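Local coordinates for coenzyme A transferase (Yersinia pestis, PDB 3QLI), which probably transfers coenzyme A from an acyl-CoA to a carboxylate such as acetate, and is a potential virulence factor, at residues Gly369-Lys374 / Asn420-Ser425; Gly362-Val367 / Arg406-Tyr411; Glu31-Ile36 / Leu55-Asp60; Asp83-Tyr88 / Asn92-Tyr97. All coordinates share one frame; numbering follows the deposited sequence.

Contact 1 of 4, residues Gly369-Lys374 / Asn420-Ser425; sequences GAYASK and NLKGLS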
loop_
_atom_site.group_PDB
_atom_site.type_symbol
_atom_site.label_atom_id
_atom_site.label_comp_id
_atom_site.label_asym_id
_atom_site.label_seq_id
_atom_site.Cartn_x
_atom_site.Cartn_y
_atom_site.Cartn_z
ATOM N N GLY A 369 5.431 3.158 6.554
ATOM C CA GLY A 369 5.540 4.154 7.602
ATOM C C GLY A 369 6.981 4.491 7.950
ATOM O O GLY A 369 7.320 5.664 8.130
ATOM N N ALA A 370 7.838 3.472 8.036
ATOM C CA ALA A 370 9.240 3.708 8.379
ATOM C C ALA A 370 9.930 4.549 7.302
ATOM O O ALA A 370 10.689 5.455 7.615
ATOM C CB ALA A 370 9.989 2.384 8.602
ATOM N N TYR A 371 9.651 4.268 6.033
ATOM C CA TYR A 371 10.269 5.049 4.958
ATOM C C TYR A 371 9.820 6.512 5.012
ATOM O O TYR A 371 10.616 7.422 4.773
ATOM C CB TYR A 371 9.984 4.447 3.578
ATOM C CG TYR A 371 10.743 5.143 2.464
ATOM C CD1 TYR A 371 12.126 5.052 2.385
ATOM C CD2 TYR A 371 10.075 5.883 1.490
ATOM C CE1 TYR A 371 12.840 5.699 1.371
ATOM C CE2 TYR A 371 10.770 6.528 0.475
ATOM C CZ TYR A 371 12.153 6.428 0.419
ATOM O OH TYR A 371 12.853 7.069 -0.580
ATOM N N ALA A 372 8.546 6.738 5.331
ATOM C CA ALA A 372 7.997 8.097 5.402
ATOM C C ALA A 372 8.541 8.905 6.590
ATOM O O ALA A 372 8.560 10.139 6.564
ATOM C CB ALA A 372 6.455 8.049 5.444
ATOM N N SER A 373 8.951 8.203 7.644
ATOM C CA SER A 373 9.500 8.837 8.834
ATOM C C SER A 373 10.762 9.619 8.487
ATOM O O SER A 373 11.599 9.148 7.715
ATOM C CB SER A 373 9.865 7.761 9.862
ATOM O OG SER A 373 10.624 8.307 10.924
ATOM N N LYS A 374 10.916 10.801 9.069
ATOM C CA LYS A 374 12.171 11.548 8.913
ATOM C C LYS A 374 13.356 10.800 9.540
ATOM O O LYS A 374 13.410 10.603 10.751
ATOM C CB LYS A 374 12.042 12.944 9.514
ATOM C CG LYS A 374 13.243 13.826 9.232
ATOM C CD LYS A 374 13.123 15.174 9.932
ATOM C CE LYS A 374 14.502 15.685 10.341
ATOM N NZ LYS A 374 15.210 14.666 11.177
ATOM N N ASN A 420 19.989 -0.956 0.164
ATOM C CA ASN A 420 18.879 -0.012 0.057
ATOM C C ASN A 420 18.432 0.030 -1.404
ATOM O O ASN A 420 19.186 0.468 -2.278
ATOM C CB ASN A 420 19.347 1.368 0.530
ATOM C CG ASN A 420 18.295 2.457 0.353
ATOM O OD1 ASN A 420 17.189 2.222 -0.143
ATOM N ND2 ASN A 420 18.651 3.667 0.757
ATOM N N LEU A 421 17.226 -0.460 -1.672
ATOM C CA LEU A 421 16.738 -0.613 -3.046
ATOM C C LEU A 421 16.131 0.658 -3.672
ATOM O O LEU A 421 15.926 0.715 -4.886
ATOM C CB LEU A 421 15.717 -1.755 -3.107
ATOM C CG LEU A 421 16.181 -3.139 -2.644
ATOM C CD1 LEU A 421 15.019 -4.104 -2.635
ATOM C CD2 LEU A 421 17.274 -3.643 -3.575
ATOM N N LYS A 422 15.826 1.662 -2.857
ATOM C CA LYS A 422 15.107 2.843 -3.353
ATOM C C LYS A 422 15.879 3.634 -4.409
ATOM O O LYS A 422 17.030 4.020 -4.197
ATOM C CB LYS A 422 14.698 3.763 -2.203
ATOM C CG LYS A 422 13.632 3.171 -1.267
ATOM C CD LYS A 422 12.258 3.180 -1.934
ATOM C CE LYS A 422 11.184 2.775 -0.959
ATOM N NZ LYS A 422 9.859 2.713 -1.663
ATOM N N GLY A 423 15.241 3.871 -5.550
ATOM C CA GLY A 423 15.840 4.673 -6.608
ATOM C C GLY A 423 16.723 3.898 -7.575
ATOM O O GLY A 423 17.187 4.458 -8.568
ATOM N N LEU A 424 16.965 2.621 -7.286
ATOM C CA LEU A 424 17.768 1.759 -8.162
ATOM C C LEU A 424 16.957 1.222 -9.346
ATOM O O LEU A 424 15.777 0.892 -9.199
ATOM C CB LEU A 424 18.319 0.569 -7.367
ATOM C CG LEU A 424 19.287 0.884 -6.231
ATOM C CD1 LEU A 424 19.879 -0.433 -5.679
ATOM C CD2 LEU A 424 20.387 1.812 -6.725
ATOM N N SER A 425 17.584 1.133 -10.519
ATOM C CA SER A 425 16.945 0.491 -11.667
ATOM C C SER A 425 16.803 -1.003 -11.412
ATOM O O SER A 425 17.393 -1.542 -10.468
ATOM C CB SER A 425 17.798 0.683 -12.923
ATOM O OG SER A 425 19.047 0.015 -12.784
#
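A cation-pi contact at the subunit interface joins the end of helix 363-372 to the turn that follows strand 417-420: the side chain of Lys422 lies over one face of the Tyr371 ring. The chain of Lys422 bends at chi2 (-74°), and this fold carries its methylenes from the hydroxyl end of the ring to its middle. Lys422 CG starts near the rim, 3.7 Å from Tyr371 CE1, and Lys422 CE arrives almost squarely above the centre, 3.9 Å from the ring centroid of Tyr371, a CH-pi contact. The ammonium follows on the same face, with Lys422 NZ 4.7 Å from the Tyr371 centroid and 18° off the ring normal. The ring stands out from its helix because CG of Tyr371 is anti to the backbone N (chi1 -173°). On the other segment, Asn420 forms an Asx turn, its OD1 accepting from Lys422 N at 3.1 Å with the donor above the carbonyl plane. A type II beta turn from Leu421 to Leu424 follows, with Gly423 at the positive phi such a turn calls for. Both polar ends are tied down beyond the pair: Lys422 NZ bonds to Ile407 O and to Gln130 OE1 of the second subunit, while Tyr371 OH bonds to Glu138 of that subunit, on which Lys422 also packs. Around the contact, His410 meets the Tyr371 ring edge-to-face, Ala370 packs on strand 332-337, and Leu421 leans on helix 426-434.

Contact 2 of 4, residues Gly362-Val367 / Arg406-Tyr411; sequences GQLDFV and RIDTHY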
loop_
_atom_site.group_PDB
_atom_site.type_symbol
_atom_site.label_atom_id
_atom_site.label_comp_id
_atom_site.label_asym_id
_atom_site.label_seq_id
_atom_site.Cartn_x
_atom_site.Cartn_y
_atom_site.Cartn_z
ATOM N N GLY A 362 0.565 -6.712 9.124
ATOM C CA GLY A 362 0.968 -5.318 9.149
ATOM C C GLY A 362 2.356 -5.013 8.617
ATOM O O GLY A 362 2.807 -3.866 8.686
ATOM N N GLN A 363 3.053 -6.014 8.088
ATOM C CA GLN A 363 4.414 -5.767 7.603
ATOM C C GLN A 363 4.470 -4.538 6.702
ATOM O O GLN A 363 5.252 -3.619 6.948
ATOM C CB GLN A 363 5.007 -6.983 6.876
ATOM C CG GLN A 363 6.289 -6.650 6.082
ATOM C CD GLN A 363 7.093 -7.883 5.654
ATOM O OE1 GLN A 363 7.499 -7.998 4.499
ATOM N NE2 GLN A 363 7.324 -8.801 6.590
ATOM N N LEU A 364 3.624 -4.502 5.674
ATOM C CA LEU A 364 3.709 -3.421 4.703
ATOM C C LEU A 364 3.365 -2.058 5.310
ATOM O O LEU A 364 3.887 -1.040 4.871
ATOM C CB LEU A 364 2.840 -3.713 3.473
ATOM C CG LEU A 364 2.953 -2.726 2.309
ATOM C CD1 LEU A 364 4.410 -2.578 1.816
ATOM C CD2 LEU A 364 2.060 -3.187 1.179
ATOM N N ASP A 365 2.469 -2.027 6.296
ATOM C CA ASP A 365 2.162 -0.775 6.989
ATOM C C ASP A 365 3.441 -0.132 7.522
ATOM O O ASP A 365 3.634 1.073 7.425
ATOM C CB ASP A 365 1.228 -1.009 8.177
ATOM C CG ASP A 365 -0.092 -1.635 7.764
ATOM O OD1 ASP A 365 -0.547 -1.358 6.640
ATOM O OD2 ASP A 365 -0.649 -2.409 8.563
ATOM N N PHE A 366 4.304 -0.956 8.106
ATOM C CA PHE A 366 5.522 -0.444 8.721
ATOM C C PHE A 366 6.639 -0.217 7.699
ATOM O O PHE A 366 7.473 0.666 7.877
ATOM C CB PHE A 366 5.952 -1.350 9.882
ATOM C CG PHE A 366 5.276 -0.983 11.181
ATOM C CD1 PHE A 366 5.810 0.015 11.983
ATOM C CD2 PHE A 366 4.067 -1.564 11.549
ATOM C CE1 PHE A 366 5.177 0.403 13.148
ATOM C CE2 PHE A 366 3.425 -1.181 12.730
ATOM C CZ PHE A 366 3.985 -0.201 13.526
ATOM N N VAL A 367 6.652 -1.004 6.629
ATOM C CA VAL A 367 7.566 -0.733 5.514
ATOM C C VAL A 367 7.293 0.682 4.985
ATOM O O VAL A 367 8.214 1.484 4.788
ATOM C CB VAL A 367 7.391 -1.784 4.372
ATOM C CG1 VAL A 367 8.129 -1.349 3.101
ATOM C CG2 VAL A 367 7.866 -3.160 4.827
ATOM N N ARG A 406 7.864 -4.781 -4.870
ATOM C CA ARG A 406 9.185 -4.232 -5.139
ATOM C C ARG A 406 9.161 -2.707 -5.092
ATOM O O ARG A 406 10.188 -2.082 -4.884
ATOM C CB ARG A 406 9.713 -4.698 -6.489
ATOM C CG ARG A 406 9.000 -4.068 -7.691
ATOM C CD ARG A 406 9.774 -4.357 -8.979
ATOM N NE ARG A 406 8.921 -4.278 -10.162
ATOM C CZ ARG A 406 9.327 -4.560 -11.399
ATOM N NH1 ARG A 406 10.582 -4.927 -11.621
ATOM N NH2 ARG A 406 8.473 -4.477 -12.414
ATOM N N ILE A 407 7.994 -2.094 -5.278
ATOM C CA ILE A 407 7.961 -0.631 -5.250
ATOM C C ILE A 407 8.034 -0.084 -3.829
ATOM O O ILE A 407 8.232 1.110 -3.640
ATOM C CB ILE A 407 6.714 -0.047 -5.959
ATOM C CG1 ILE A 407 5.430 -0.557 -5.293
ATOM C CG2 ILE A 407 6.766 -0.343 -7.472
ATOM C CD1 ILE A 407 4.155 -0.025 -5.927
ATOM N N ASP A 408 7.818 -0.943 -2.837
ATOM C CA ASP A 408 7.833 -0.504 -1.443
ATOM C C ASP A 408 9.057 -0.904 -0.627
ATOM O O ASP A 408 9.329 -0.311 0.415
ATOM C CB ASP A 408 6.580 -1.007 -0.723
ATOM C CG ASP A 408 5.316 -0.352 -1.229
ATOM O OD1 ASP A 408 5.270 0.893 -1.282
ATOM O OD2 ASP A 408 4.369 -1.084 -1.572
ATOM N N THR A 409 9.801 -1.899 -1.091
ATOM C CA THR A 409 10.956 -2.357 -0.333
ATOM C C THR A 409 11.992 -1.252 -0.179
ATOM O O THR A 409 12.271 -0.509 -1.114
ATOM C CB THR A 409 11.599 -3.606 -0.962
ATOM O OG1 THR A 409 10.591 -4.595 -1.196
ATOM C CG2 THR A 409 12.653 -4.181 -0.030
ATOM N N HIS A 410 12.551 -1.152 1.020
ATOM C CA HIS A 410 13.548 -0.139 1.315
ATOM C C HIS A 410 14.912 -0.785 1.487
ATOM O O HIS A 410 15.749 -0.747 0.591
ATOM C CB HIS A 410 13.163 0.602 2.597
ATOM C CG HIS A 410 14.011 1.801 2.885
ATOM N ND1 HIS A 410 14.013 2.432 4.110
ATOM C CD2 HIS A 410 14.881 2.487 2.108
ATOM C CE1 HIS A 410 14.847 3.455 4.075
ATOM N NE2 HIS A 410 15.388 3.509 2.871
ATOM N N TYR A 411 15.113 -1.399 2.644
ATOM C CA TYR A 411 16.368 -2.055 2.960
ATOM C C TYR A 411 16.173 -3.546 3.142
ATOM O O TYR A 411 15.295 -3.967 3.893
ATOM C CB TYR A 411 16.904 -1.530 4.295
ATOM C CG TYR A 411 17.842 -0.351 4.224
ATOM C CD1 TYR A 411 19.197 -0.529 3.986
ATOM C CD2 TYR A 411 17.376 0.937 4.429
ATOM C CE1 TYR A 411 20.058 0.550 3.933
ATOM C CE2 TYR A 411 18.227 2.020 4.377
ATOM C CZ TYR A 411 19.566 1.822 4.130
ATOM O OH TYR A 411 20.412 2.903 4.078
HETATM O O HOH W 1 8.763 1.887 1.968
#
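Leu364 and Asp408 meet with their side chains crossing at about a right angle, one methyl of the leucine set against the aliphatic stem of the aspartate. Leu364 CD1 does the touching, lying 3.7 Å from Asp408 CB and equally far from Asp408 OD2, so the same methyl borders both the methylene and one carboxylate oxygen. With CG anti to the backbone N (chi1 -174°), the branched end of Leu364 reaches Asp408 although the side chain leaves the helix to one side. One turn later the first bond of the Val367 side chain is directed toward the 406-411 loop. Val367 CG1 presses on the backbone of Asp408, 3.1 Å from Asp408 O, a tight van der Waals approach, and stays 4.1 Å from Asp408 CB. The two residues of the helix thus take Asp408 from neighbouring positions, one at the side chain and one mainly at the carbonyl. A water sits 2.9 Å from Val367 O and 2.8 Å from Asp408 O, placed to bridge them, though other acceptors may compete for its protons. The carboxylate itself is held from across the dimer, where Asp408 OD1 accepts from Asn127 ND2 of the second subunit. Gln363, a residue of a CoA site, opens this helix and bonds to Thr404 and Ala337 O. The first turn of helix 363-372 is packed between the loop leading into strand 411-414 and the sheet, with Val367 on strand 377-381 and Phe366 on strand 332-337.

Contact 3 of 4, residues Glu31-Ile36 / Leu55-Asp60; sequences EAVSSI and LKALAD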
loop_
_atom_site.group_PDB
_atom_site.type_symbol
_atom_site.label_atom_id
_atom_site.label_comp_id
_atom_site.label_asym_id
_atom_site.label_seq_id
_atom_site.Cartn_x
_atom_site.Cartn_y
_atom_site.Cartn_z
ATOM N N GLU A 31 -23.412 -21.706 30.073
ATOM C CA GLU A 31 -24.545 -20.789 30.005
ATOM C C GLU A 31 -24.197 -19.534 29.203
ATOM O O GLU A 31 -25.021 -19.031 28.448
ATOM C CB GLU A 31 -25.054 -20.420 31.398
ATOM C CG GLU A 31 -25.552 -21.629 32.181
ATOM C CD GLU A 31 -26.187 -21.263 33.511
ATOM O OE1 GLU A 31 -26.081 -22.072 34.464
ATOM O OE2 GLU A 31 -26.795 -20.172 33.603
ATOM N N ALA A 32 -22.973 -19.040 29.357
ATOM C CA ALA A 32 -22.554 -17.837 28.632
ATOM C C ALA A 32 -22.696 -17.957 27.114
ATOM O O ALA A 32 -23.115 -17.006 26.455
ATOM C CB ALA A 32 -21.117 -17.462 28.995
ATOM N N VAL A 33 -22.322 -19.106 26.552
ATOM C CA VAL A 33 -22.316 -19.249 25.092
ATOM C C VAL A 33 -23.627 -19.844 24.566
ATOM O O VAL A 33 -23.789 -20.072 23.357
ATOM C CB VAL A 33 -21.108 -20.079 24.588
ATOM C CG1 VAL A 33 -19.789 -19.497 25.101
ATOM C CG2 VAL A 33 -21.232 -21.551 24.997
ATOM N N SER A 34 -24.578 -20.060 25.469
ATOM C CA SER A 34 -25.788 -20.800 25.111
ATOM C C SER A 34 -26.754 -20.004 24.241
ATOM O O SER A 34 -27.595 -20.586 23.553
ATOM C CB SER A 34 -26.515 -21.290 26.365
ATOM O OG SER A 34 -27.113 -20.205 27.053
ATOM N N SER A 35 -26.654 -18.678 24.264
ATOM C CA SER A 35 -27.630 -17.872 23.531
ATOM C C SER A 35 -27.112 -17.318 22.216
ATOM O O SER A 35 -27.825 -16.590 21.540
ATOM C CB SER A 35 -28.176 -16.741 24.399
ATOM O OG SER A 35 -27.127 -15.856 24.754
ATOM N N ILE A 36 -25.882 -17.672 21.851
ATOM C CA ILE A 36 -25.324 -17.296 20.562
ATOM C C ILE A 36 -26.182 -17.926 19.466
ATOM O O ILE A 36 -26.415 -19.134 19.480
ATOM C CB ILE A 36 -23.857 -17.781 20.420
ATOM C CG1 ILE A 36 -22.951 -17.079 21.448
ATOM C CG2 ILE A 36 -23.348 -17.531 19.002
ATOM C CD1 ILE A 36 -21.548 -17.673 21.545
ATOM N N LEU A 55 -14.287 -20.799 24.678
ATOM C CA LEU A 55 -14.112 -21.522 23.419
ATOM C C LEU A 55 -14.346 -23.030 23.583
ATOM O O LEU A 55 -14.883 -23.681 22.683
ATOM C CB LEU A 55 -12.736 -21.247 22.815
ATOM C CG LEU A 55 -12.580 -19.795 22.339
ATOM C CD1 LEU A 55 -11.173 -19.575 21.810
ATOM C CD2 LEU A 55 -13.620 -19.420 21.278
ATOM N N LYS A 56 -13.953 -23.582 24.727
ATOM C CA LYS A 56 -14.268 -24.988 24.983
ATOM C C LYS A 56 -15.780 -25.187 25.043
ATOM O O LYS A 56 -16.319 -26.138 24.456
ATOM C CB LYS A 56 -13.609 -25.480 26.276
ATOM C CG LYS A 56 -13.973 -26.918 26.637
ATOM C CD LYS A 56 -13.293 -27.338 27.935
ATOM C CE LYS A 56 -13.759 -28.717 28.377
ATOM N NZ LYS A 56 -13.050 -29.798 27.641
ATOM N N ALA A 57 -16.473 -24.291 25.744
ATOM C CA ALA A 57 -17.923 -24.407 25.886
ATOM C C ALA A 57 -18.647 -24.248 24.533
ATOM O O ALA A 57 -19.634 -24.930 24.245
ATOM C CB ALA A 57 -18.444 -23.389 26.908
ATOM N N LEU A 58 -18.151 -23.347 23.697
ATOM C CA LEU A 58 -18.733 -23.179 22.376
ATOM C C LEU A 58 -18.507 -24.433 21.524
ATOM O O LEU A 58 -19.420 -24.896 20.844
ATOM C CB LEU A 58 -18.156 -21.935 21.687
ATOM C CG LEU A 58 -18.707 -21.566 20.306
ATOM C CD1 LEU A 58 -20.267 -21.521 20.300
ATOM C CD2 LEU A 58 -18.098 -20.224 19.852
ATOM N N ALA A 59 -17.292 -24.978 21.554
ATOM C CA ALA A 59 -16.984 -26.194 20.799
ATOM C C ALA A 59 -17.879 -27.351 21.257
ATOM O O ALA A 59 -18.404 -28.116 20.438
ATOM C CB ALA A 59 -15.506 -26.572 20.960
ATOM N N ASP A 60 -18.041 -27.487 22.568
ATOM C CA ASP A 60 -18.936 -28.505 23.114
ATOM C C ASP A 60 -20.363 -28.336 22.588
ATOM O O ASP A 60 -21.066 -29.322 22.299
ATOM C CB ASP A 60 -18.914 -28.471 24.649
ATOM C CG ASP A 60 -17.568 -28.894 25.234
ATOM O OD1 ASP A 60 -16.668 -29.313 24.468
ATOM O OD2 ASP A 60 -17.407 -28.805 26.478
#
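Val33 reaches segment 55-60 of helix 52-63 through CG2, which its chi1 of -54° places between the backbone N and the carbonyl carbon while CG1 stands anti to the carbonyl carbon. That methyl rests against the helix where Ala57 passes into Leu58. Val33 CG2 lies 3.8 Å from Ala57 CB and as far from Leu58 N, so it touches both the alanine side chain and the backbone at the Ala57-Leu58 peptide. The CA atoms of Val33 and Leu58 are 6.0 Å apart. Further along, Ile36 extends CD1 to Leu58 CD1 at a looser 4.2 Å. Between these two apolar residues the chain makes a type I beta turn from Val33 to Ile36. Ser34 steadies the start of the turn: its OG donates to Glu31 O at 2.8 Å, and its backbone N reaches the same oxygen from the same face of the carbonyl plane. Arg61 adds a polar tie, its NH1 bonding to the carbonyls of both Val33 and Ile36. Away from the CoA sites, the turn after helix 29-32 and helix 52-63 pack together over the parallel sheet, with Val33 on strand 143-148, Leu58 on 41-44 and Ile36 on 41-44 and 70-74.

Contact 4 of 4, residues Asp83-Tyr88 / Asn92-Tyr97; sequences DTILRY and NRIKPY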
loop_
_atom_site.group_PDB
_atom_site.type_symbol
_atom_site.label_atom_id
_atom_site.label_comp_id
_atom_site.label_asym_id
_atom_site.label_seq_id
_atom_site.Cartn_x
_atom_site.Cartn_y
_atom_site.Cartn_z
ATOM N N ASP A 83 -7.374 -26.223 19.233
ATOM C CA ASP A 83 -7.791 -27.353 20.055
ATOM C C ASP A 83 -9.302 -27.483 20.248
ATOM O O ASP A 83 -9.816 -28.589 20.388
ATOM C CB ASP A 83 -7.062 -27.341 21.399
ATOM C CG ASP A 83 -5.616 -27.771 21.272
ATOM O OD1 ASP A 83 -5.219 -28.184 20.164
ATOM O OD2 ASP A 83 -4.881 -27.696 22.277
ATOM N N THR A 84 -10.005 -26.355 20.293
ATOM C CA THR A 84 -11.444 -26.379 20.543
ATOM C C THR A 84 -12.380 -26.111 19.357
ATOM O O THR A 84 -12.777 -27.037 18.654
ATOM C CB THR A 84 -11.799 -25.372 21.654
ATOM O OG1 THR A 84 -11.359 -24.065 21.269
ATOM C CG2 THR A 84 -11.120 -25.756 22.958
ATOM N N ILE A 85 -12.726 -24.847 19.143
ATOM C CA ILE A 85 -13.658 -24.452 18.082
ATOM C C ILE A 85 -13.205 -24.761 16.658
ATOM O O ILE A 85 -14.022 -25.071 15.794
ATOM C CB ILE A 85 -14.102 -22.973 18.195
ATOM C CG1 ILE A 85 -12.900 -22.031 18.131
ATOM C CG2 ILE A 85 -14.903 -22.754 19.469
ATOM C CD1 ILE A 85 -13.256 -20.644 17.656
ATOM N N LEU A 86 -11.907 -24.651 16.413
ATOM C CA LEU A 86 -11.350 -24.882 15.086
ATOM C C LEU A 86 -11.083 -26.354 14.747
ATOM O O LEU A 86 -10.585 -26.652 13.665
ATOM C CB LEU A 86 -10.081 -24.049 14.887
ATOM C CG LEU A 86 -10.257 -22.532 14.988
ATOM C CD1 LEU A 86 -8.961 -21.802 14.679
ATOM C CD2 LEU A 86 -11.374 -22.050 14.078
ATOM N N ARG A 87 -11.383 -27.269 15.667
ATOM C CA ARG A 87 -11.133 -28.687 15.402
ATOM C C ARG A 87 -11.825 -29.095 14.109
ATOM O O ARG A 87 -12.987 -28.766 13.895
ATOM C CB ARG A 87 -11.619 -29.573 16.559
ATOM C CG ARG A 87 -10.719 -29.546 17.786
ATOM C CD ARG A 87 -10.901 -30.794 18.657
ATOM N NE ARG A 87 -12.302 -31.144 18.893
ATOM C CZ ARG A 87 -13.056 -30.613 19.856
ATOM N NH1 ARG A 87 -12.552 -29.688 20.656
ATOM N NH2 ARG A 87 -14.317 -30.998 20.013
ATOM N N TYR A 88 -11.101 -29.814 13.257
ATOM C CA TYR A 88 -11.593 -30.200 11.933
ATOM C C TYR A 88 -12.998 -30.793 11.991
ATOM O O TYR A 88 -13.848 -30.493 11.150
ATOM C CB TYR A 88 -10.617 -31.195 11.290
ATOM C CG TYR A 88 -10.890 -31.495 9.832
ATOM C CD1 TYR A 88 -10.315 -30.723 8.822
ATOM C CD2 TYR A 88 -11.707 -32.559 9.463
ATOM C CE1 TYR A 88 -10.556 -30.989 7.492
ATOM C CE2 TYR A 88 -11.951 -32.839 8.128
ATOM C CZ TYR A 88 -11.374 -32.054 7.149
ATOM O OH TYR A 88 -11.617 -32.330 5.823
ATOM N N ASN A 92 -18.133 -28.324 10.076
ATOM C CA ASN A 92 -19.454 -28.257 9.457
ATOM C C ASN A 92 -20.445 -27.403 10.241
ATOM O O ASN A 92 -21.558 -27.152 9.784
ATOM C CB ASN A 92 -20.023 -29.663 9.266
ATOM C CG ASN A 92 -20.288 -30.370 10.582
ATOM O OD1 ASN A 92 -19.476 -30.313 11.505
ATOM N ND2 ASN A 92 -21.430 -31.042 10.674
ATOM N N ARG A 93 -20.035 -26.959 11.423
ATOM C CA ARG A 93 -20.899 -26.164 12.287
ATOM C C ARG A 93 -20.287 -24.828 12.673
ATOM O O ARG A 93 -20.989 -23.829 12.773
ATOM C CB ARG A 93 -21.254 -26.950 13.551
ATOM C CG ARG A 93 -22.218 -28.114 13.277
ATOM C CD ARG A 93 -22.579 -28.888 14.528
ATOM N NE ARG A 93 -23.571 -29.911 14.209
ATOM C CZ ARG A 93 -24.880 -29.683 14.121
ATOM N NH1 ARG A 93 -25.372 -28.464 14.345
ATOM N NH2 ARG A 93 -25.703 -30.682 13.817
ATOM N N ILE A 94 -18.982 -24.824 12.927
ATOM C CA ILE A 94 -18.266 -23.584 13.225
ATOM C C ILE A 94 -17.333 -23.319 12.061
ATOM O O ILE A 94 -16.390 -24.065 11.848
ATOM C CB ILE A 94 -17.465 -23.696 14.530
ATOM C CG1 ILE A 94 -18.421 -23.986 15.694
ATOM C CG2 ILE A 94 -16.653 -22.414 14.773
ATOM C CD1 ILE A 94 -17.750 -24.226 17.016
ATOM N N LYS A 95 -17.609 -22.263 11.300
ATOM C CA LYS A 95 -16.885 -22.010 10.057
ATOM C C LYS A 95 -15.750 -21.005 10.269
ATOM O O LYS A 95 -15.998 -19.863 10.650
ATOM C CB LYS A 95 -17.839 -21.452 8.998
ATOM C CG LYS A 95 -19.161 -22.189 8.857
ATOM C CD LYS A 95 -18.950 -23.661 8.565
ATOM C CE LYS A 95 -20.256 -24.342 8.187
ATOM N NZ LYS A 95 -20.872 -23.718 6.978
ATOM N N PRO A 96 -14.500 -21.427 10.027
ATOM C CA PRO A 96 -13.382 -20.491 10.185
ATOM C C PRO A 96 -13.356 -19.496 9.043
ATOM O O PRO A 96 -13.153 -19.875 7.886
ATOM C CB PRO A 96 -12.148 -21.397 10.120
ATOM C CG PRO A 96 -12.677 -22.780 10.448
ATOM C CD PRO A 96 -14.036 -22.811 9.829
ATOM N N TYR A 97 -13.602 -18.232 9.373
ATOM C CA TYR A 97 -13.445 -17.133 8.429
ATOM C C TYR A 97 -12.176 -16.433 8.867
ATOM O O TYR A 97 -12.198 -15.352 9.440
ATOM C CB TYR A 97 -14.684 -16.218 8.438
ATOM C CG TYR A 97 -15.752 -16.753 7.499
ATOM C CD1 TYR A 97 -16.107 -16.062 6.342
ATOM C CD2 TYR A 97 -16.348 -17.991 7.733
ATOM C CE1 TYR A 97 -17.054 -16.570 5.463
ATOM C CE2 TYR A 97 -17.297 -18.518 6.844
ATOM C CZ TYR A 97 -17.642 -17.799 5.718
ATOM O OH TYR A 97 -18.576 -18.295 4.834
HETATM O O HOH W 2 -14.363 -25.680 13.110
#
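Ile85 and Ile94 bring the two backbones to 6.8 Å between their CA atoms, and Leu86 and Pro96 to 6.9 Å, with no direct hydrogen bond from one segment to the other. Residues 83-88 leave a helix and make a type I beta turn from Thr84 to Arg87, while 94-97 runs as a strand. A water lies between them, 2.8 Å from Ile85 O and 2.9 Å from Ile94 O, placed to bridge the two carbonyls, though other acceptors may compete. This is the return connection of a beta-alpha-beta crossover in a Rossmann-like sheet: strand 70-74 leads through helix 79-83 to strand 94-98, which lies parallel beside it as an outermost strand within the chain. Among the side chains, Ile85 and Ile94 cross at about a right angle, and CD1 of Ile94 comes 4.0 Å from Ile85 CB and CG2 alike. Leu86 and Pro96 run past each other in opposite directions, with Leu86 CD2 3.9 Å from Pro96 CG. Arg87 folds back over its own turn (chi3 -46°) to donate NH1 to Asp83 O in a nearly straight bond of 3.0 Å, on a lone pair in the carbonyl plane. Ile85 also packs on helix 52-63, and Leu86 on helix 103-114.

Overall arrangement
The four contacts form two pairs on opposite sides of the chain's centre. Contacts 1 and 2 share helix 363-372 in the C-terminal acetyl-CoA hydrolase/transferase domain, their centres about 9 Å apart. They join where Leu421 N probably bonds to His410 O at 2.7 Å, and both touch the second subunit. Contacts 3 and 4, about 13 Å apart between centres, belong to the N-terminal domain and meet through helix 52-63, with Ala59 CB 3.5 Å from Thr84 C. Between the pairs, contacts 2 and 4 lie nearest, about 15 Å between closest atoms. Contact 2 holds Gln363 of a CoA site, and its Leu364 lies about 9 Å from Glu264, to which CoA is covalently attached in another structure of this protein; in contact 4, Leu86 is about 10 Å from Glu76, side chain to side chain.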